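Local atomic coordinates of protein-arginine-phosphatase (Geobacillus stearothermophilus, PDB entry 4PIC), a protein that removes the phosphate from phosphoarginine residues of proteins, probably counteracting the arginine kinase McsB, and has almost no activity toward phosphotyrosine peptides. Residues R4-C9 with K34-F39; A76-A81 with K100-K105. One frame throughout, in Å; residues are numbered along the deposited sequence.

Contact 1: residues R4-C9 with K34-F39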
ATOM      1  N   ARG A   4      14.838   2.965 -18.216  1.00 16.31           N
ATOM      2  CA  ARG A   4      13.567   2.298 -17.991  1.00 17.72           C
ATOM      3  C   ARG A   4      12.886   2.943 -16.789  1.00 16.19           C
ATOM      4  O   ARG A   4      13.231   2.681 -15.630  1.00 14.52           O
ATOM      5  CB  ARG A   4      13.759   0.786 -17.820  1.00 16.85           C
ATOM      6  CG  ARG A   4      14.225   0.100 -19.117  1.00 20.02           C
ATOM      7  CD  ARG A   4      14.621  -1.361 -18.907  1.00 20.96           C
ATOM      8  NE  ARG A   4      15.816  -1.498 -18.078  1.00 24.34           N
ATOM      9  CZ  ARG A   4      17.063  -1.465 -18.541  1.00 27.48           C
ATOM     10  NH1 ARG A   4      17.290  -1.288 -19.837  1.00 26.85           N
ATOM     11  NH2 ARG A   4      18.086  -1.598 -17.708  1.00 28.39           N
ATOM     12  N   ILE A   5      11.939   3.822 -17.098  1.00 12.66           N
ATOM     13  CA  ILE A   5      11.316   4.676 -16.099  1.00 12.61           C
ATOM     14  C   ILE A   5       9.996   4.064 -15.656  1.00 11.77           C
ATOM     15  O   ILE A   5       9.111   3.821 -16.477  1.00 12.04           O
ATOM     16  CB  ILE A   5      11.018   6.064 -16.682  1.00 11.06           C
ATOM     17  CG1 ILE A   5      12.286   6.679 -17.295  1.00 11.73           C
ATOM     18  CG2 ILE A   5      10.415   6.973 -15.621  1.00 12.24           C
ATOM     19  CD1 ILE A   5      13.456   6.797 -16.338  1.00 14.21           C
ATOM     20  N   LEU A   6       9.871   3.819 -14.355  1.00 10.43           N
ATOM     21  CA  LEU A   6       8.673   3.245 -13.761  1.00 11.39           C
ATOM     22  C   LEU A   6       8.017   4.266 -12.838  1.00 10.29           C
ATOM     23  O   LEU A   6       8.593   4.661 -11.827  1.00 11.64           O
ATOM     24  CB  LEU A   6       9.053   1.997 -12.961  1.00 11.24           C
ATOM     25  CG  LEU A   6       7.882   1.303 -12.269  1.00  9.76           C
ATOM     26  CD1 LEU A   6       6.948   0.707 -13.302  1.00 12.90           C
ATOM     27  CD2 LEU A   6       8.379   0.235 -11.304  1.00 12.71           C
ATOM     28  N   PHE A   7       6.821   4.718 -13.202  1.00  9.73           N
ATOM     29  CA  PHE A   7       6.090   5.658 -12.349  1.00 11.17           C
ATOM     30  C   PHE A   7       5.146   4.892 -11.438  1.00  9.44           C
ATOM     31  O   PHE A   7       4.513   3.937 -11.876  1.00 10.90           O
ATOM     32  CB  PHE A   7       5.267   6.646 -13.172  1.00  9.92           C
ATOM     33  CG  PHE A   7       6.088   7.612 -13.977  1.00 10.18           C
ATOM     34  CD1 PHE A   7       6.822   8.607 -13.347  1.00 10.62           C
ATOM     35  CD2 PHE A   7       6.093   7.554 -15.359  1.00 11.59           C
ATOM     36  CE1 PHE A   7       7.566   9.520 -14.091  1.00 10.81           C
ATOM     37  CE2 PHE A   7       6.831   8.467 -16.108  1.00 10.30           C
ATOM     38  CZ  PHE A   7       7.561   9.448 -15.470  1.00 10.42           C
ATOM     39  N   VAL A   8       5.055   5.306 -10.180  1.00  9.45           N
ATOM     40  CA  VAL A   8       4.291   4.542  -9.190  1.00 10.16           C
ATOM     41  C   VAL A   8       3.358   5.407  -8.329  1.00 10.01           C
ATOM     42  O   VAL A   8       3.781   6.428  -7.791  1.00 10.36           O
ATOM     43  CB  VAL A   8       5.240   3.761  -8.256  1.00 10.03           C
ATOM     44  CG1 VAL A   8       4.425   2.963  -7.228  1.00  9.88           C
ATOM     45  CG2 VAL A   8       6.148   2.829  -9.049  1.00 11.12           C
ATOM     46  N   CYS A   9       2.089   5.003  -8.212  1.00  8.81           N
ATOM     47  CA  CYS A   9       1.174   5.540  -7.202  1.00 11.61           C
ATOM     48  C   CYS A   9       0.507   4.356  -6.518  1.00 10.91           C
ATOM     49  O   CYS A   9       1.100   3.295  -6.477  1.00 10.44           O
ATOM     50  CB  CYS A   9       0.168   6.548  -7.773  1.00 11.63           C
ATOM     51  SG  CYS A   9      -0.937   5.955  -9.070  1.00 11.14           S
ATOM     52  N   LYS A  34       6.927   2.644 -17.991  1.00 13.07           N
ATOM     53  CA  LYS A  34       5.854   1.814 -17.462  1.00 14.95           C
ATOM     54  C   LYS A  34       5.301   2.501 -16.233  1.00 13.49           C
ATOM     55  O   LYS A  34       5.900   3.439 -15.703  1.00 12.15           O
ATOM     56  CB  LYS A  34       6.361   0.418 -17.070  1.00 15.92           C
ATOM     57  CG  LYS A  34       6.797  -0.481 -18.229  1.00 18.02           C
ATOM     58  CD  LYS A  34       7.346  -1.816 -17.697  1.00 22.41           C
ATOM     59  CE  LYS A  34       7.815  -2.745 -18.818  1.00 24.32           C
ATOM     60  NZ  LYS A  34       6.695  -3.450 -19.503  1.00 30.20           N
ATOM     61  N   SER A  35       4.155   2.026 -15.766  1.00 13.46           N
ATOM     62  CA  SER A  35       3.629   2.459 -14.481  1.00 13.09           C
ATOM     63  C   SER A  35       3.010   1.278 -13.757  1.00 13.77           C
ATOM     64  O   SER A  35       2.613   0.274 -14.376  1.00 14.09           O
ATOM     65  CB  SER A  35       2.619   3.596 -14.637  1.00 11.14           C
ATOM     66  OG  SER A  35       1.439   3.144 -15.268  1.00 12.28           O
ATOM     67  N   ALA A  36       2.961   1.387 -12.437  1.00 12.23           N
ATOM     68  CA  ALA A  36       2.339   0.361 -11.623  1.00 12.08           C
ATOM     69  C   ALA A  36       1.880   0.988 -10.324  1.00 11.90           C
ATOM     70  O   ALA A  36       2.229   2.134 -10.015  1.00 11.16           O
ATOM     71  CB  ALA A  36       3.305  -0.774 -11.374  1.00 13.73           C
ATOM     72  N   GLY A  37       1.067   0.243  -9.582  1.00  9.84           N
ATOM     73  CA  GLY A  37       0.532   0.721  -8.321  1.00 11.65           C
ATOM     74  C   GLY A  37       0.904  -0.162  -7.147  1.00 10.13           C
ATOM     75  O   GLY A  37       0.960  -1.386  -7.265  1.00 10.89           O
ATOM     76  N   VAL A  38       1.195   0.466  -6.016  1.00 10.04           N
ATOM     77  CA  VAL A  38       1.532  -0.271  -4.799  1.00 10.17           C
ATOM     78  C   VAL A  38       0.410  -1.222  -4.339  1.00 11.05           C
ATOM     79  O   VAL A  38       0.683  -2.261  -3.756  1.00 11.88           O
ATOM     80  CB  VAL A  38       1.902   0.729  -3.678  1.00 12.52           C
ATOM     81  CG1 VAL A  38       1.906   0.067  -2.324  1.00 16.79           C
ATOM     82  CG2 VAL A  38       3.258   1.384  -3.983  1.00 12.82           C
ATOM     83  N   PHE A  39      -0.834  -0.891  -4.656  1.00 10.70           N
ATOM     84  CA  PHE A  39      -1.972  -1.706  -4.222  1.00 10.46           C
ATOM     85  C   PHE A  39      -3.051  -1.500  -5.272  1.00 11.80           C
ATOM     86  O   PHE A  39      -3.935  -0.650  -5.115  1.00 13.32           O
ATOM     87  CB  PHE A  39      -2.434  -1.237  -2.839  1.00 12.63           C
ATOM     88  CG  PHE A  39      -3.341  -2.205  -2.093  1.00 12.45           C
ATOM     89  CD1 PHE A  39      -3.172  -3.581  -2.177  1.00 10.46           C
ATOM     90  CD2 PHE A  39      -4.325  -1.710  -1.266  1.00 13.20           C
ATOM     91  CE1 PHE A  39      -3.991  -4.438  -1.454  1.00 13.17           C
ATOM     92  CE2 PHE A  39      -5.138  -2.553  -0.541  1.00 12.46           C
ATOM     93  CZ  PHE A  39      -4.974  -3.922  -0.648  1.00 12.23           C
TER

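Contact 2: residues A76-A81 with K100-K105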
ATOM      1  N   ALA A  76      13.154  -1.621 -13.906  1.00 17.60           N
ATOM      2  CA  ALA A  76      13.388  -0.179 -13.864  1.00 16.34           C
ATOM      3  C   ALA A  76      14.846   0.205 -13.644  1.00 17.71           C
ATOM      4  O   ALA A  76      15.552  -0.420 -12.851  1.00 18.78           O
ATOM      5  CB  ALA A  76      12.515   0.446 -12.778  1.00 14.94           C
ATOM      6  N   THR A  77      15.297   1.234 -14.363  1.00 15.93           N
ATOM      7  CA  THR A  77      16.528   1.913 -14.000  1.00 15.77           C
ATOM      8  C   THR A  77      16.216   2.999 -12.974  1.00 12.00           C
ATOM      9  O   THR A  77      17.054   3.345 -12.142  1.00 14.64           O
ATOM     10  CB  THR A  77      17.225   2.538 -15.223  1.00 15.66           C
ATOM     11  OG1 THR A  77      16.353   3.496 -15.841  1.00 14.28           O
ATOM     12  CG2 THR A  77      17.582   1.459 -16.243  1.00 18.71           C
ATOM     13  N   HIS A  78      15.002   3.543 -13.044  1.00 13.63           N
ATOM     14  CA  HIS A  78      14.564   4.576 -12.105  1.00 12.53           C
ATOM     15  C   HIS A  78      13.115   4.337 -11.747  1.00 12.76           C
ATOM     16  O   HIS A  78      12.271   4.197 -12.644  1.00 13.29           O
ATOM     17  CB  HIS A  78      14.670   5.974 -12.725  1.00 12.85           C
ATOM     18  CG  HIS A  78      16.046   6.323 -13.194  1.00 13.53           C
ATOM     19  ND1 HIS A  78      16.635   5.720 -14.283  1.00 14.45           N
ATOM     20  CD2 HIS A  78      16.944   7.220 -12.726  1.00 18.32           C
ATOM     21  CE1 HIS A  78      17.844   6.222 -14.460  1.00 15.69           C
ATOM     22  NE2 HIS A  78      18.056   7.139 -13.531  1.00 19.79           N
ATOM     23  N   VAL A  79      12.835   4.294 -10.450  1.00 11.94           N
ATOM     24  CA  VAL A  79      11.473   4.173  -9.961  1.00  9.88           C
ATOM     25  C   VAL A  79      11.098   5.534  -9.424  1.00 10.33           C
ATOM     26  O   VAL A  79      11.696   6.023  -8.466  1.00 12.38           O
ATOM     27  CB  VAL A  79      11.359   3.112  -8.860  1.00 12.39           C
ATOM     28  CG1 VAL A  79       9.904   2.991  -8.398  1.00 11.65           C
ATOM     29  CG2 VAL A  79      11.888   1.767  -9.367  1.00 14.42           C
ATOM     30  N   LEU A  80      10.131   6.164 -10.077  1.00 11.02           N
ATOM     31  CA  LEU A  80       9.774   7.539  -9.775  1.00  8.87           C
ATOM     32  C   LEU A  80       8.382   7.573  -9.167  1.00 10.93           C
ATOM     33  O   LEU A  80       7.364   7.404  -9.854  1.00 10.88           O
ATOM     34  CB  LEU A  80       9.875   8.424 -11.029  1.00  9.89           C
ATOM     35  CG  LEU A  80      11.275   8.463 -11.650  1.00  9.82           C
ATOM     36  CD1 LEU A  80      11.323   9.375 -12.890  1.00 12.64           C
ATOM     37  CD2 LEU A  80      12.293   8.923 -10.618  1.00 11.72           C
ATOM     38  N   ALA A  81       8.358   7.776  -7.858  1.00 10.61           N
ATOM     39  CA  ALA A  81       7.130   7.759  -7.090  1.00 10.30           C
ATOM     40  C   ALA A  81       6.409   9.100  -7.183  1.00 11.90           C
ATOM     41  O   ALA A  81       7.033  10.153  -7.302  1.00 10.75           O
ATOM     42  CB  ALA A  81       7.436   7.426  -5.622  1.00 11.93           C
ATOM     43  N   LYS A 100      17.608   3.508  -6.402  1.00 15.89           N
ATOM     44  CA  LYS A 100      17.032   3.959  -7.668  1.00 15.75           C
ATOM     45  C   LYS A 100      15.582   4.411  -7.536  1.00 14.14           C
ATOM     46  O   LYS A 100      14.909   4.630  -8.547  1.00 15.12           O
ATOM     47  CB  LYS A 100      17.140   2.875  -8.738  1.00 15.44           C
ATOM     48  CG  LYS A 100      16.345   1.609  -8.454  1.00 18.70           C
ATOM     49  CD  LYS A 100      16.522   0.622  -9.604  1.00 22.33           C
ATOM     50  CE  LYS A 100      15.965  -0.738  -9.262  1.00 22.95           C
ATOM     51  NZ  LYS A 100      16.114  -1.652 -10.416  1.00 20.23           N
ATOM     52  N   THR A 101      15.112   4.570  -6.304  1.00 13.46           N
ATOM     53  CA  THR A 101      13.737   5.014  -6.080  1.00 12.72           C
ATOM     54  C   THR A 101      13.745   6.436  -5.549  1.00 13.28           C
ATOM     55  O   THR A 101      14.435   6.742  -4.578  1.00 14.12           O
ATOM     56  CB  THR A 101      13.017   4.089  -5.091  1.00 10.56           C
ATOM     57  OG1 THR A 101      13.044   2.759  -5.618  1.00 13.45           O
ATOM     58  CG2 THR A 101      11.562   4.505  -4.918  1.00 13.99           C
ATOM     59  N   PHE A 102      13.006   7.318  -6.215  1.00 12.20           N
ATOM     60  CA  PHE A 102      12.974   8.724  -5.845  1.00 12.67           C
ATOM     61  C   PHE A 102      11.543   9.173  -6.023  1.00 13.27           C
ATOM     62  O   PHE A 102      10.795   8.526  -6.744  1.00 15.34           O
ATOM     63  CB  PHE A 102      13.807   9.563  -6.829  1.00 15.66           C
ATOM     64  CG  PHE A 102      15.201   9.049  -7.089  1.00 16.75           C
ATOM     65  CD1 PHE A 102      16.283   9.595  -6.423  1.00 20.34           C
ATOM     66  CD2 PHE A 102      15.424   8.058  -8.033  1.00 15.74           C
ATOM     67  CE1 PHE A 102      17.569   9.138  -6.671  1.00 19.61           C
ATOM     68  CE2 PHE A 102      16.706   7.598  -8.287  1.00 19.26           C
ATOM     69  CZ  PHE A 102      17.774   8.133  -7.603  1.00 19.99           C
ATOM     70  N   THR A 103      11.164  10.298  -5.426  1.00 14.86           N
ATOM     71  CA  THR A 103       9.956  10.974  -5.910  1.00 13.21           C
ATOM     72  C   THR A 103      10.320  11.631  -7.229  1.00 14.03           C
ATOM     73  O   THR A 103      11.473  12.011  -7.447  1.00 14.59           O
ATOM     74  CB  THR A 103       9.415  12.050  -4.949  1.00 15.61           C
ATOM     75  OG1 THR A 103      10.388  13.094  -4.787  1.00 17.30           O
ATOM     76  CG2 THR A 103       9.066  11.438  -3.595  1.00 15.56           C
ATOM     77  N   LEU A 104       9.350  11.760  -8.122  1.00 13.70           N
ATOM     78  CA  LEU A 104       9.600  12.442  -9.382  1.00 12.09           C
ATOM     79  C   LEU A 104      10.167  13.848  -9.144  1.00 15.11           C
ATOM     80  O   LEU A 104      11.126  14.252  -9.795  1.00 15.56           O
ATOM     81  CB  LEU A 104       8.309  12.497 -10.199  1.00 13.69           C
ATOM     82  CG  LEU A 104       8.301  13.355 -11.448  1.00 11.15           C
ATOM     83  CD1 LEU A 104       9.358  12.910 -12.457  1.00 12.23           C
ATOM     84  CD2 LEU A 104       6.899  13.312 -12.066  1.00 13.00           C
ATOM     85  N   LYS A 105       9.594  14.558  -8.181  1.00 16.37           N
ATOM     86  CA  LYS A 105      10.026  15.912  -7.850  1.00 16.04           C
ATOM     87  C   LYS A 105      11.478  15.968  -7.387  1.00 18.47           C
ATOM     88  O   LYS A 105      12.251  16.811  -7.852  1.00 17.71           O
ATOM     89  CB  LYS A 105       9.107  16.508  -6.783  1.00 19.44           C
ATOM     90  CG  LYS A 105       9.491  17.912  -6.339  1.00 22.30           C
ATOM     91  CD  LYS A 105       9.275  18.912  -7.467  1.00 24.66           C
ATOM     92  CE  LYS A 105       9.397  20.350  -6.971  1.00 27.43           C
ATOM     93  NZ  LYS A 105       9.069  21.350  -8.035  1.00 31.82           N
TER

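Contact 1: residues R4-C9 with K34-F39
The ring of Phe7 meets Lys34 O obliquely, its CD2 4.1 Å from that oxygen, while CG2 of Ile5, from the same strand, lies 3.8 Å above one ring face, offset toward the rim. Phe7 shares its face with Ser35 and Cys9; its CG, anti to the carbonyl carbon (chi1 -67°), sets the ring beside its own backbone N.

Five backbone hydrogen bonds, one of them weak, define the parallel register. Lys34 N gives to Ile5 O, Phe7 N to Lys34 O (3.0 Å), Ala36 N to Phe7 O and Val38 N to Cys9 O (2.9 Å); Cys9 N to Ala36 O, at 3.4 Å, is the weak one. The Lys34 N to Ile5 O bond is nearly straight (165° at the hydrogen). On the face of Leu6 and Val8, Leu6 CD1 lies against Lys34 CB at 3.8 Å. Val8 CG1 meets CG2 of Val38, just past the strand, also at 3.8 Å, the two side chains crossing at about a right angle.

Cys9, the nucleophile, ends its strand with its side chain near a bound phosphate ion, and Ser35 OG is hydrogen-bonded to Asn12 of the probable substrate-binding loop. These are the two strands of a beta-alpha-beta unit with the usual right-handed crossover through helix 15-25, which packs on Phe7 and Cys9; strand 78-81 flanks strand 3-9, and helix 84-93 touches Val8, Cys9 and Val38.

Contact 2: residues A76-A81 with K100-K105
Lys100 reaches alongside segment 76-81 to Ala76, where NZ donates a 2.8 Å hydrogen bond to Ala76 O, tilted somewhat from the carbonyl plane. Its chain starts with CG between the backbone N and the carbonyl carbon (chi1 64°) and then runs extended, which carries the ammonium to that oxygen. Nearer the backbone, Lys100 CB lies 3.4 Å from Thr77 O. The same NZ also binds Ile73 O, which gives it two carbonyl partners in and around the end of helix 70-75.

Main-chain bonds carry the rest of the polar contact. Val79 N donates to Lys100 O at a nearly straight 174°, Phe102 N to Val79 O, and Ala81 N to Phe102 O. Leu104 N then donates to Ala81 O (2.9 Å), so the pairing continues into the first turn of helix 104-109. Thr103 is the N-cap of that helix: its OG1 accepts from Gln106 N and is also hydrogen-bonded to Asp112 OD2.

The two strands run parallel, 32° apart, and belong to the beta-alpha-beta unit in which helix 84-93 joins them; strand 101-103 is the outermost strand on its side of the chain's sheet.

Van der Waals contacts divide between the faces. On one, Val79 and Thr101 lie side by side and point the same way, Val79 CB 3.7 Å from Thr101 OG1, a hydroxyl hydrogen-bonded to Ala97 O. On the other, Leu80 meets both Phe102 and Leu104: CD2 is 4.1 Å from Phe102 CB, and CD1 equally far from Leu104 CD1. Among the aromatic groups, His78 and Phe102 approach obliquely, and Phe107 meets both rings. Within segment 76-81, Thr77 OG1 is hydrogen-bonded to His78 ND1 (2.7 Å) in the plane of the imidazole.

In the fold
From the N terminus, strand 3-9 comes first, and contact 1 closes when the chain returns through helix 15-25 to lay 34-39 beside it, a gap of 24 residues. Contact 2 opens later, at 76-81, and closes across an 18-residue gap containing helix 84-93. The two loops therefore follow in series, neither nested nor crossed. They meet at the centre of a parallel sheet of order 2-1-3-4, where strands 3-9 and 78-81 are neighbours: Leu6 O lies 2.8 Å from Leu80 N, a probable hydrogen bond. Contact 1 thus ties one outer strand to the centre, contact 2 the other, with their centres about 9 Å apart.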